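Local coordinates for hypothetical protein PA1234 (Pseudomonas aeruginosa, PDB 1Z6N) that is of unknown function but has a thioredoxin-type fold, carries a magnesium ion in the crystal and may act in thiol-disulfide chemistry, at residues I10-D13 with G19-L22; L73-F78 with D149-A154; R95-L100 with E107-P112; V116-E119 with L123-R126. All blocks are in the same frame, centred on the assembly; numbering follows the deposited sequence.

Contact 1 (I10-D13 with G19-L22); sequences IGED and GHGL. With MG (magnesium ion), chain B.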
loop_
_atom_site.group_PDB
_atom_site.type_symbol
_atom_site.label_atom_id
_atom_site.label_comp_id
_atom_site.label_asym_id
_atom_site.label_seq_id
_atom_site.Cartn_x
_atom_site.Cartn_y
_atom_site.Cartn_z
ATOM N N ILE A 10 15.840 -4.590 -1.420
ATOM C CA ILE A 10 15.772 -5.711 -0.469
ATOM C C ILE A 10 14.346 -6.024 0.012
ATOM O O ILE A 10 14.108 -7.035 0.681
ATOM C CB ILE A 10 16.726 -5.555 0.752
ATOM C CG1 ILE A 10 16.352 -4.323 1.597
ATOM C CG2 ILE A 10 18.195 -5.550 0.289
ATOM C CD1 ILE A 10 16.835 -4.424 3.032
ATOM N N GLY A 11 13.395 -5.158 -0.326
ATOM C CA GLY A 11 12.013 -5.450 -0.033
ATOM C C GLY A 11 11.570 -6.694 -0.779
ATOM O O GLY A 11 12.087 -7.031 -1.857
ATOM N N GLU A 12 10.610 -7.383 -0.185
ATOM C CA GLU A 12 10.032 -8.556 -0.840
ATOM C C GLU A 12 8.859 -8.196 -1.750
ATOM O O GLU A 12 8.154 -7.213 -1.500
ATOM C CB GLU A 12 9.625 -9.582 0.210
ATOM C CG GLU A 12 10.847 -10.031 1.032
ATOM C CD GLU A 12 10.664 -11.328 1.806
ATOM O OE1 GLU A 12 10.602 -11.254 3.062
ATOM O OE2 GLU A 12 10.627 -12.418 1.179
ATOM N N ASP A 13 8.658 -8.977 -2.814
ATOM C CA ASP A 13 7.461 -8.777 -3.617
ATOM C C ASP A 13 6.226 -9.251 -2.836
ATOM O O ASP A 13 6.343 -9.939 -1.821
ATOM C CB ASP A 13 7.576 -9.386 -5.027
ATOM C CG ASP A 13 7.800 -10.887 -4.999
ATOM O OD1 ASP A 13 7.045 -11.602 -4.301
ATOM O OD2 ASP A 13 8.727 -11.373 -5.702
ATOM N N GLY A 19 3.473 -15.129 1.321
ATOM C CA GLY A 19 3.937 -16.498 1.542
ATOM C C GLY A 19 4.601 -16.758 2.882
ATOM O O GLY A 19 4.746 -17.929 3.267
ATOM N N HIS A 20 4.991 -15.702 3.595
ATOM C CA HIS A 20 5.569 -15.862 4.945
ATOM C C HIS A 20 4.507 -15.734 6.032
ATOM O O HIS A 20 4.836 -15.843 7.226
ATOM C CB HIS A 20 6.664 -14.839 5.255
ATOM C CG HIS A 20 7.823 -14.880 4.316
ATOM N ND1 HIS A 20 8.618 -15.990 4.164
ATOM C CD2 HIS A 20 8.341 -13.929 3.499
ATOM C CE1 HIS A 20 9.563 -15.735 3.273
ATOM N NE2 HIS A 20 9.405 -14.497 2.843
ATOM N N GLY A 21 3.261 -15.472 5.654
ATOM C CA GLY A 21 2.222 -15.289 6.667
ATOM C C GLY A 21 1.724 -16.592 7.257
ATOM O O GLY A 21 1.883 -17.661 6.682
ATOM N N LEU A 22 1.106 -16.494 8.428
ATOM C CA LEU A 22 0.299 -17.603 8.932
ATOM C C LEU A 22 -0.831 -17.914 7.934
ATOM O O LEU A 22 -1.303 -17.005 7.229
ATOM C CB LEU A 22 -0.282 -17.279 10.316
ATOM C CG LEU A 22 0.716 -17.076 11.457
ATOM C CD1 LEU A 22 -0.022 -16.491 12.653
ATOM C CD2 LEU A 22 1.437 -18.372 11.831
HETATM MG MG MG B . 9.247 -13.266 -6.343
HETATM O O HOH W 1 7.855 -14.081 -5.046
HETATM O O HOH W 2 9.713 -15.143 -7.022
HETATM O O HOH W 3 10.651 -13.206 -5.000
HETATM O O HOH W 4 10.489 -12.389 -7.799
HETATM O O HOH W 5 7.697 -13.077 -7.851
#
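The imidazole ring of H20 meets the carboxylate of E12 at its edge, not over a face. OE2 of E12 lies 4° from the ring plane, in line with the NE2 corner. H20 NE2 donates to E12 OE2 at 2.9 Å, with an N-H...O angle of 152°. On the acid the bond reaches the syn side of OE2, 20° out of the carboxylate plane. The two flat groups are strongly twisted against each other. The E12 chain runs extended beyond CG, and the two side chains approach from opposite directions. One His-carboxylate bond thus bridges the two ends of helix 14-19, at the protein surface. Such a pairing would be expected to raise the basicity of the imidazole. D13 is the N-cap of that helix: its OD1 accepts a hydrogen bond from A16 N. The same carboxylate binds magnesium. D13 OD2 is 2.1 Å from the metal ion, and five waters make up the rest of a six-ligand shell. CG of D13 sits between the backbone N and the carbonyl carbon, a turn that puts OD1 at A16 N while OD2 takes the metal. Water 1, a metal ligand, also donates to D13 OD1 at 2.7 Å.

Contact 2 (L73-F78 with D149-A154); sequences LAALDF and DYLEHA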
loop_
_atom_site.group_PDB
_atom_site.type_symbol
_atom_site.label_atom_id
_atom_site.label_comp_id
_atom_site.label_asym_id
_atom_site.label_seq_id
_atom_site.Cartn_x
_atom_site.Cartn_y
_atom_site.Cartn_z
ATOM N N LEU A 73 -2.691 -3.568 1.549
ATOM C CA LEU A 73 -1.727 -4.120 0.614
ATOM C C LEU A 73 -2.380 -5.088 -0.374
ATOM O O LEU A 73 -1.940 -5.154 -1.521
ATOM C CB LEU A 73 -0.530 -4.741 1.334
ATOM C CG LEU A 73 0.235 -3.733 2.202
ATOM C CD1 LEU A 73 1.450 -4.428 2.854
ATOM C CD2 LEU A 73 0.674 -2.510 1.395
ATOM N N ALA A 74 -3.444 -5.784 0.041
ATOM C CA ALA A 74 -4.222 -6.553 -0.951
ATOM C C ALA A 74 -4.732 -5.611 -2.055
ATOM O O ALA A 74 -4.701 -5.947 -3.245
ATOM C CB ALA A 74 -5.379 -7.300 -0.291
ATOM N N ALA A 75 -5.193 -4.429 -1.653
ATOM C CA ALA A 75 -5.721 -3.452 -2.628
ATOM C C ALA A 75 -4.616 -2.915 -3.536
ATOM O O ALA A 75 -4.791 -2.840 -4.761
ATOM C CB ALA A 75 -6.448 -2.310 -1.912
ATOM N N LEU A 76 -3.488 -2.532 -2.942
ATOM C CA LEU A 76 -2.387 -1.970 -3.721
ATOM C C LEU A 76 -1.750 -3.024 -4.638
ATOM O O LEU A 76 -1.342 -2.708 -5.752
ATOM C CB LEU A 76 -1.356 -1.268 -2.825
ATOM C CG LEU A 76 -1.894 -0.013 -2.110
ATOM C CD1 LEU A 76 -0.815 0.571 -1.214
ATOM C CD2 LEU A 76 -2.401 1.046 -3.110
ATOM N N ASP A 77 -1.707 -4.271 -4.189
ATOM C CA ASP A 77 -1.261 -5.350 -5.066
ATOM C C ASP A 77 -2.201 -5.549 -6.253
ATOM O O ASP A 77 -1.757 -5.776 -7.391
ATOM C CB ASP A 77 -1.113 -6.650 -4.289
ATOM C CG ASP A 77 -0.819 -7.827 -5.202
ATOM O OD1 ASP A 77 0.319 -7.888 -5.725
ATOM O OD2 ASP A 77 -1.730 -8.665 -5.401
ATOM N N PHE A 78 -3.502 -5.445 -6.004
ATOM C CA PHE A 78 -4.475 -5.526 -7.097
ATOM C C PHE A 78 -4.181 -4.439 -8.135
ATOM O O PHE A 78 -4.152 -4.713 -9.336
ATOM C CB PHE A 78 -5.888 -5.444 -6.541
ATOM C CG PHE A 78 -6.968 -5.579 -7.579
ATOM C CD1 PHE A 78 -7.083 -6.730 -8.360
ATOM C CD2 PHE A 78 -7.906 -4.570 -7.739
ATOM C CE1 PHE A 78 -8.109 -6.843 -9.318
ATOM C CE2 PHE A 78 -8.934 -4.686 -8.688
ATOM C CZ PHE A 78 -9.023 -5.823 -9.467
ATOM N N ASP A 149 -14.662 -2.500 2.998
ATOM C CA ASP A 149 -15.489 -1.592 2.208
ATOM C C ASP A 149 -14.736 -0.381 1.628
ATOM O O ASP A 149 -15.303 0.382 0.846
ATOM C CB ASP A 149 -16.734 -1.161 2.996
ATOM C CG ASP A 149 -17.678 -2.326 3.298
ATOM O OD1 ASP A 149 -17.563 -3.392 2.658
ATOM O OD2 ASP A 149 -18.547 -2.164 4.178
ATOM N N TYR A 150 -13.462 -0.225 1.996
ATOM C CA TYR A 150 -12.652 0.907 1.530
ATOM C C TYR A 150 -11.384 0.466 0.787
ATOM O O TYR A 150 -10.401 1.213 0.733
ATOM C CB TYR A 150 -12.263 1.808 2.704
ATOM C CG TYR A 150 -13.399 2.567 3.340
ATOM C CD1 TYR A 150 -14.168 1.995 4.348
ATOM C CD2 TYR A 150 -13.677 3.881 2.960
ATOM C CE1 TYR A 150 -15.190 2.689 4.957
ATOM C CE2 TYR A 150 -14.712 4.598 3.562
ATOM C CZ TYR A 150 -15.471 3.993 4.554
ATOM O OH TYR A 150 -16.490 4.698 5.150
ATOM N N LEU A 151 -11.407 -0.732 0.196
ATOM C CA LEU A 151 -10.259 -1.199 -0.585
ATOM C C LEU A 151 -9.937 -0.290 -1.758
ATOM O O LEU A 151 -8.772 0.039 -1.984
ATOM C CB LEU A 151 -10.463 -2.628 -1.094
ATOM C CG LEU A 151 -10.261 -3.766 -0.104
ATOM C CD1 LEU A 151 -8.822 -4.096 0.136
ATOM C CD2 LEU A 151 -10.924 -3.492 1.197
ATOM N N GLU A 152 -10.960 0.129 -2.502
ATOM C CA GLU A 152 -10.732 1.001 -3.645
ATOM C C GLU A 152 -10.070 2.327 -3.213
ATOM O O GLU A 152 -9.281 2.909 -3.966
ATOM C CB GLU A 152 -12.040 1.292 -4.369
ATOM C CG GLU A 152 -13.005 2.124 -3.556
ATOM C CD GLU A 152 -14.379 2.208 -4.181
ATOM O OE1 GLU A 152 -14.912 1.158 -4.610
ATOM O OE2 GLU A 152 -14.927 3.328 -4.230
ATOM N N HIS A 153 -10.393 2.776 -1.999
ATOM C CA HIS A 153 -9.881 4.057 -1.485
ATOM C C HIS A 153 -8.371 4.048 -1.251
ATOM O O HIS A 153 -7.718 5.101 -1.390
ATOM C CB HIS A 153 -10.593 4.459 -0.188
ATOM C CG HIS A 153 -12.079 4.569 -0.319
ATOM N ND1 HIS A 153 -12.892 3.469 -0.491
ATOM C CD2 HIS A 153 -12.901 5.644 -0.283
ATOM C CE1 HIS A 153 -14.150 3.863 -0.566
ATOM N NE2 HIS A 153 -14.186 5.179 -0.438
ATOM N N ALA A 154 -7.814 2.887 -0.896
ATOM C CA ALA A 154 -6.367 2.787 -0.735
ATOM C C ALA A 154 -5.705 3.063 -2.087
ATOM O O ALA A 154 -4.710 3.796 -2.167
ATOM C CB ALA A 154 -5.976 1.393 -0.207
#
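A75 and L151 meet where helix 67-82 packs against the first turn of helix 151-164. The CB of A75 points toward the other segment and touches two parts of L151. It lies 3.3 Å from the backbone O of L151, and 3.6 Å from CD1 of the same residue. The short methyl lets the backbones come close: the CA atoms of A75 and L151 are 5.5 Å apart. L151 turns its CG beside its own backbone N, anti to the carbonyl carbon (chi1 -78°). Its second torsion, -79°, brings CD1 round to the A75 methyl. CB of L151 also borders that methyl, so one methyl meets the base and one branch of the leucine. One turn further along, A154 adds a second small contact. Its CB is 4.1 Å from CB of A75. L76 starts out pointing past the other helix, but its end comes back to it. CG lies anti to the carbonyl carbon and the chain continues extended (chi2 178°). This carries CD2 to 3.7 Å from the backbone O of A154. No hydrogen bond crosses the contact, and all four touching residues are buried. L36 of helix 23-39 packs on both A75 and L151 and joins a third helix to the pair. This is close, alanine-mediated helix-helix packing. It ties helix 67-82, whose start carries C66 and C69 in a CxxC pattern like that of thioredoxins, to the C-terminal helix of the alpha/beta fold.

Contact 3 (R95-L100 with E107-P112); sequences RAEDDL and ERIAIP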
loop_
_atom_site.group_PDB
_atom_site.type_symbol
_atom_site.label_atom_id
_atom_site.label_comp_id
_atom_site.label_asym_id
_atom_site.label_seq_id
_atom_site.Cartn_x
_atom_site.Cartn_y
_atom_site.Cartn_z
ATOM N N ARG A 95 12.604 -2.563 10.195
ATOM C CA ARG A 95 13.539 -1.865 9.335
ATOM C C ARG A 95 13.113 -0.402 9.132
ATOM O O ARG A 95 13.977 0.505 9.073
ATOM C CB ARG A 95 13.697 -2.560 7.996
ATOM C CG ARG A 95 14.850 -1.910 7.202
ATOM C CD ARG A 95 15.240 -2.715 5.996
ATOM N NE ARG A 95 15.922 -3.969 6.296
ATOM C CZ ARG A 95 17.230 -4.113 6.542
ATOM N NH1 ARG A 95 18.026 -3.054 6.588
ATOM N NH2 ARG A 95 17.728 -5.344 6.698
ATOM N N ALA A 96 11.808 -0.161 8.993
ATOM C CA ALA A 96 11.338 1.218 8.884
ATOM C C ALA A 96 11.652 1.981 10.178
ATOM O O ALA A 96 12.015 3.170 10.140
ATOM C CB ALA A 96 9.866 1.249 8.604
ATOM N N GLU A 97 11.537 1.313 11.330
ATOM C CA GLU A 97 11.886 1.983 12.597
ATOM C C GLU A 97 13.359 2.358 12.616
ATOM O O GLU A 97 13.728 3.461 13.057
ATOM C CB GLU A 97 11.557 1.095 13.798
ATOM C CG GLU A 97 10.067 0.944 14.009
ATOM C CD GLU A 97 9.694 -0.139 15.012
ATOM O OE1 GLU A 97 10.518 -1.043 15.272
ATOM O OE2 GLU A 97 8.564 -0.082 15.531
ATOM N N ASP A 98 14.198 1.442 12.136
ATOM C CA ASP A 98 15.639 1.669 12.176
ATOM C C ASP A 98 16.106 2.687 11.149
ATOM O O ASP A 98 17.008 3.484 11.458
ATOM C CB ASP A 98 16.390 0.347 11.992
ATOM C CG ASP A 98 17.895 0.519 12.071
ATOM O OD1 ASP A 98 18.379 0.823 13.171
ATOM O OD2 ASP A 98 18.559 0.327 11.032
ATOM N N ASP A 99 15.506 2.694 9.957
ATOM C CA ASP A 99 16.084 3.471 8.857
ATOM C C ASP A 99 15.176 4.484 8.181
ATOM O O ASP A 99 15.648 5.217 7.302
ATOM C CB ASP A 99 16.689 2.563 7.801
ATOM C CG ASP A 99 18.095 2.980 7.411
ATOM O OD1 ASP A 99 18.645 3.985 7.951
ATOM O OD2 ASP A 99 18.656 2.256 6.576
ATOM N N LEU A 100 13.903 4.545 8.571
ATOM C CA LEU A 100 12.992 5.514 7.960
ATOM C C LEU A 100 12.411 6.526 8.939
ATOM O O LEU A 100 12.036 7.628 8.534
ATOM C CB LEU A 100 11.835 4.803 7.244
ATOM C CG LEU A 100 12.202 4.045 5.973
ATOM C CD1 LEU A 100 10.992 3.287 5.456
ATOM C CD2 LEU A 100 12.764 5.024 4.911
ATOM N N GLU A 107 7.051 9.985 14.646
ATOM C CA GLU A 107 7.204 9.656 16.068
ATOM C C GLU A 107 7.370 8.144 16.273
ATOM O O GLU A 107 8.071 7.705 17.183
ATOM C CB GLU A 107 5.994 10.146 16.879
ATOM C CG GLU A 107 5.849 11.662 16.998
ATOM C CD GLU A 107 4.781 12.063 18.012
ATOM O OE1 GLU A 107 4.095 13.087 17.793
ATOM O OE2 GLU A 107 4.626 11.352 19.034
ATOM N N ARG A 108 6.702 7.372 15.420
ATOM C CA ARG A 108 6.682 5.907 15.449
ATOM C C ARG A 108 6.296 5.443 14.047
ATOM O O ARG A 108 5.888 6.252 13.207
ATOM C CB ARG A 108 5.638 5.418 16.458
ATOM C CG ARG A 108 4.227 5.826 16.088
ATOM C CD ARG A 108 3.220 5.387 17.141
ATOM N NE ARG A 108 2.599 4.115 16.775
ATOM C CZ ARG A 108 1.456 4.000 16.094
ATOM N NH1 ARG A 108 0.980 2.797 15.812
ATOM N NH2 ARG A 108 0.789 5.081 15.699
ATOM N N ILE A 109 6.425 4.142 13.785
ATOM C CA ILE A 109 6.003 3.587 12.504
ATOM C C ILE A 109 4.671 2.868 12.648
ATOM O O ILE A 109 4.600 1.798 13.250
ATOM C CB ILE A 109 7.047 2.605 11.920
ATOM C CG1 ILE A 109 8.405 3.303 11.732
ATOM C CG2 ILE A 109 6.530 2.028 10.610
ATOM C CD1 ILE A 109 8.431 4.434 10.640
ATOM N N ALA A 110 3.622 3.464 12.091
ATOM C CA ALA A 110 2.312 2.823 11.994
ATOM C C ALA A 110 2.276 2.164 10.627
ATOM O O ALA A 110 2.646 2.785 9.620
ATOM C CB ALA A 110 1.208 3.869 12.124
ATOM N N ILE A 111 1.865 0.903 10.597
ATOM C CA ILE A 111 1.908 0.146 9.352
ATOM C C ILE A 111 0.492 -0.118 8.808
ATOM O O ILE A 111 -0.464 -0.218 9.593
ATOM C CB ILE A 111 2.715 -1.181 9.495
ATOM C CG1 ILE A 111 2.190 -2.001 10.674
ATOM C CG2 ILE A 111 4.230 -0.878 9.612
ATOM C CD1 ILE A 111 2.742 -3.395 10.735
ATOM N N PRO A 112 0.352 -0.241 7.476
ATOM C CA PRO A 112 1.426 -0.133 6.479
ATOM C C PRO A 112 1.831 1.311 6.247
ATOM O O PRO A 112 0.973 2.202 6.203
ATOM C CB PRO A 112 0.764 -0.664 5.207
ATOM C CG PRO A 112 -0.680 -0.373 5.381
ATOM C CD PRO A 112 -0.947 -0.561 6.849
HETATM O O HOH W 6 7.301 2.252 15.800
#
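The contact lies in the loop that leads to the cis-proline of a thioredoxin-type fold, where that loop passes helix 93-99. The peptide bond before P112 is cis, as in thioredoxins, where such a proline lies beside the CxxC motif. The touching residues lie a little earlier in the loop. I109 points its side chain at the helix and reaches A96 and E97. Its CG1 lies anti to the carbonyl carbon (chi1 -58°), which leaves CG2 anti to the backbone N. Both branches border CB of A96, and CG2 lies 4.0 Å from it. CG1 also packs on CG of E97 at 3.7 Å, so the aliphatic part of the glutamate does the touching. CD1, at the end of the longer branch, comes to 3.8 Å from the backbone O of A96. That carbonyl is already used by L100 N, which donates to it at 2.8 Å within the helix. The polar end of E97 makes a second, indirect link. Water 6 donates to E97 OE2 at 2.7 Å and accepts from I109 N at 2.9 Å. The water thus serves the loop backbone beside the apolar packing. A96 and I109 are buried, while E97 is exposed. R101 also packs on I109. Further along the loop, I111 touches W65, C66 and C69, and P112 touches D68 and C69 at the start of helix 67-82. Next to the end of helix 93-99, L100 packs on Y4 and L7 of helix 4-10, and the chain after P112 enters strand 113-117.

Contact 4 (V116-E119 with L123-R126); sequences VLDE and LLGR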
loop_
_atom_site.group_PDB
_atom_site.type_symbol
_atom_site.label_atom_id
_atom_site.label_comp_id
_atom_site.label_asym_id
_atom_site.label_seq_id
_atom_site.Cartn_x
_atom_site.Cartn_y
_atom_site.Cartn_z
ATOM N N VAL A 116 5.477 6.587 -1.820
ATOM C CA VAL A 116 5.275 6.612 -3.262
ATOM C C VAL A 116 6.463 7.309 -3.891
ATOM O O VAL A 116 6.717 8.491 -3.608
ATOM C CB VAL A 116 3.963 7.342 -3.634
ATOM C CG1 VAL A 116 3.751 7.333 -5.142
ATOM C CG2 VAL A 116 2.788 6.698 -2.903
ATOM N N LEU A 117 7.201 6.572 -4.711
ATOM C CA LEU A 117 8.440 7.063 -5.316
ATOM C C LEU A 117 8.302 7.074 -6.834
ATOM O O LEU A 117 7.613 6.223 -7.406
ATOM C CB LEU A 117 9.622 6.179 -4.919
ATOM C CG LEU A 117 9.924 5.969 -3.434
ATOM C CD1 LEU A 117 10.755 4.715 -3.246
ATOM C CD2 LEU A 117 10.704 7.135 -2.891
ATOM N N ASP A 118 8.951 8.034 -7.488
ATOM C CA ASP A 118 8.976 8.041 -8.945
ATOM C C ASP A 118 10.126 7.175 -9.480
ATOM O O ASP A 118 10.797 6.485 -8.703
ATOM C CB ASP A 118 8.996 9.478 -9.491
ATOM C CG ASP A 118 10.326 10.194 -9.276
ATOM O OD1 ASP A 118 11.309 9.563 -8.839
ATOM O OD2 ASP A 118 10.372 11.412 -9.573
ATOM N N GLU A 119 10.351 7.187 -10.792
ATOM C CA GLU A 119 11.387 6.331 -11.359
ATOM C C GLU A 119 12.812 6.720 -10.922
ATOM O O GLU A 119 13.704 5.876 -10.934
ATOM C CB GLU A 119 11.270 6.218 -12.883
ATOM C CG GLU A 119 11.764 4.855 -13.396
ATOM C CD GLU A 119 11.651 4.687 -14.905
ATOM O OE1 GLU A 119 11.188 5.623 -15.593
ATOM O OE2 GLU A 119 12.033 3.603 -15.402
ATOM N N LEU A 123 10.795 10.964 -3.546
ATOM C CA LEU A 123 9.636 10.724 -2.699
ATOM C C LEU A 123 8.512 11.702 -3.026
ATOM O O LEU A 123 8.658 12.927 -2.856
ATOM C CB LEU A 123 10.037 10.849 -1.229
ATOM C CG LEU A 123 8.944 10.671 -0.176
ATOM C CD1 LEU A 123 8.353 9.278 -0.247
ATOM C CD2 LEU A 123 9.520 10.932 1.212
ATOM N N LEU A 124 7.390 11.169 -3.493
ATOM C CA LEU A 124 6.267 11.996 -3.924
ATOM C C LEU A 124 5.222 12.191 -2.837
ATOM O O LEU A 124 4.497 13.197 -2.840
ATOM C CB LEU A 124 5.606 11.379 -5.166
ATOM C CG LEU A 124 6.515 11.035 -6.354
ATOM C CD1 LEU A 124 5.696 10.452 -7.502
ATOM C CD2 LEU A 124 7.306 12.238 -6.832
ATOM N N GLY A 125 5.114 11.216 -1.930
ATOM C CA GLY A 125 4.147 11.299 -0.854
ATOM C C GLY A 125 4.029 9.980 -0.130
ATOM O O GLY A 125 4.779 9.042 -0.419
ATOM N N ARG A 126 3.086 9.932 0.810
ATOM C CA ARG A 126 2.921 8.786 1.694
ATOM C C ARG A 126 1.465 8.430 1.895
ATOM O O ARG A 126 0.593 9.318 1.978
ATOM C CB ARG A 126 3.450 9.100 3.097
ATOM C CG ARG A 126 4.751 9.793 3.186
ATOM C CD ARG A 126 4.854 10.393 4.568
ATOM N NE ARG A 126 6.078 11.162 4.697
ATOM C CZ ARG A 126 6.590 11.547 5.860
ATOM N NH1 ARG A 126 5.984 11.230 6.994
ATOM N NH2 ARG A 126 7.715 12.237 5.876
#
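L124 lies across from V116 and D118 in the hairpin of strands 113-117 and 123-128. Its CB sits 3.5 Å from the backbone O of V116. CG lies anti to the carbonyl carbon (chi1 -52°) and stays near that same O, at 3.7 Å, with the backbone N of D118 a little farther off. The side chain then runs out extended and forks. CD1 meets CB of D118 at 4.0 Å and also borders CG1 of V116. CD2 lies near both CB and OD2 of D118. The two side chains cross at about a right angle. The polar end of D118 turns to the hairpin turn, where OD1 accepts a hydrogen bond from N122 N. Two nearly straight backbone bonds join the strands. L124 N donates to V116 O at 2.8 Å, and V116 N donates to G125 O at 2.9 Å. L124 and G125 both face V116, which is a classic beta bulge. The bulge shifts the register by one, so that L117 pairs with L123. There CD2 of L117 packs on CA of L123 at 3.7 Å. The L117 and L123 side chains lie on one face of the sheet, where both touch Y4 of helix 4-10. V116 lies on the other face, against V158, I161 and I162 of helix 151-164, and L124 also touches I161. Strand 123-128 is the outermost on this side, and strand 56-61 flanks strand 113-117 on its other edge.

Overall arrangement
From the N terminus, contact 1 comes first and closes the short loop around helix 14-19. It is complete before the others open. Contact 2 opens on helix 67-82 and closes only at helix 151-164, so its long loop encloses contacts 3 and 4. Those two follow in series: 95-100 with 107-112 leads into strand 113-117, and the hairpin of 116-119 with 123-126 comes next. No contacts cross. I10 CD1 of contact 1 packs on R95 NE of contact 3, and L73 of contact 2 touches P112 of contact 3. Contact 3 thus borders both the N-terminal region and helix 67-82. Helix 151-164 supplies one side of contact 2 and covers the V116 face of contact 4.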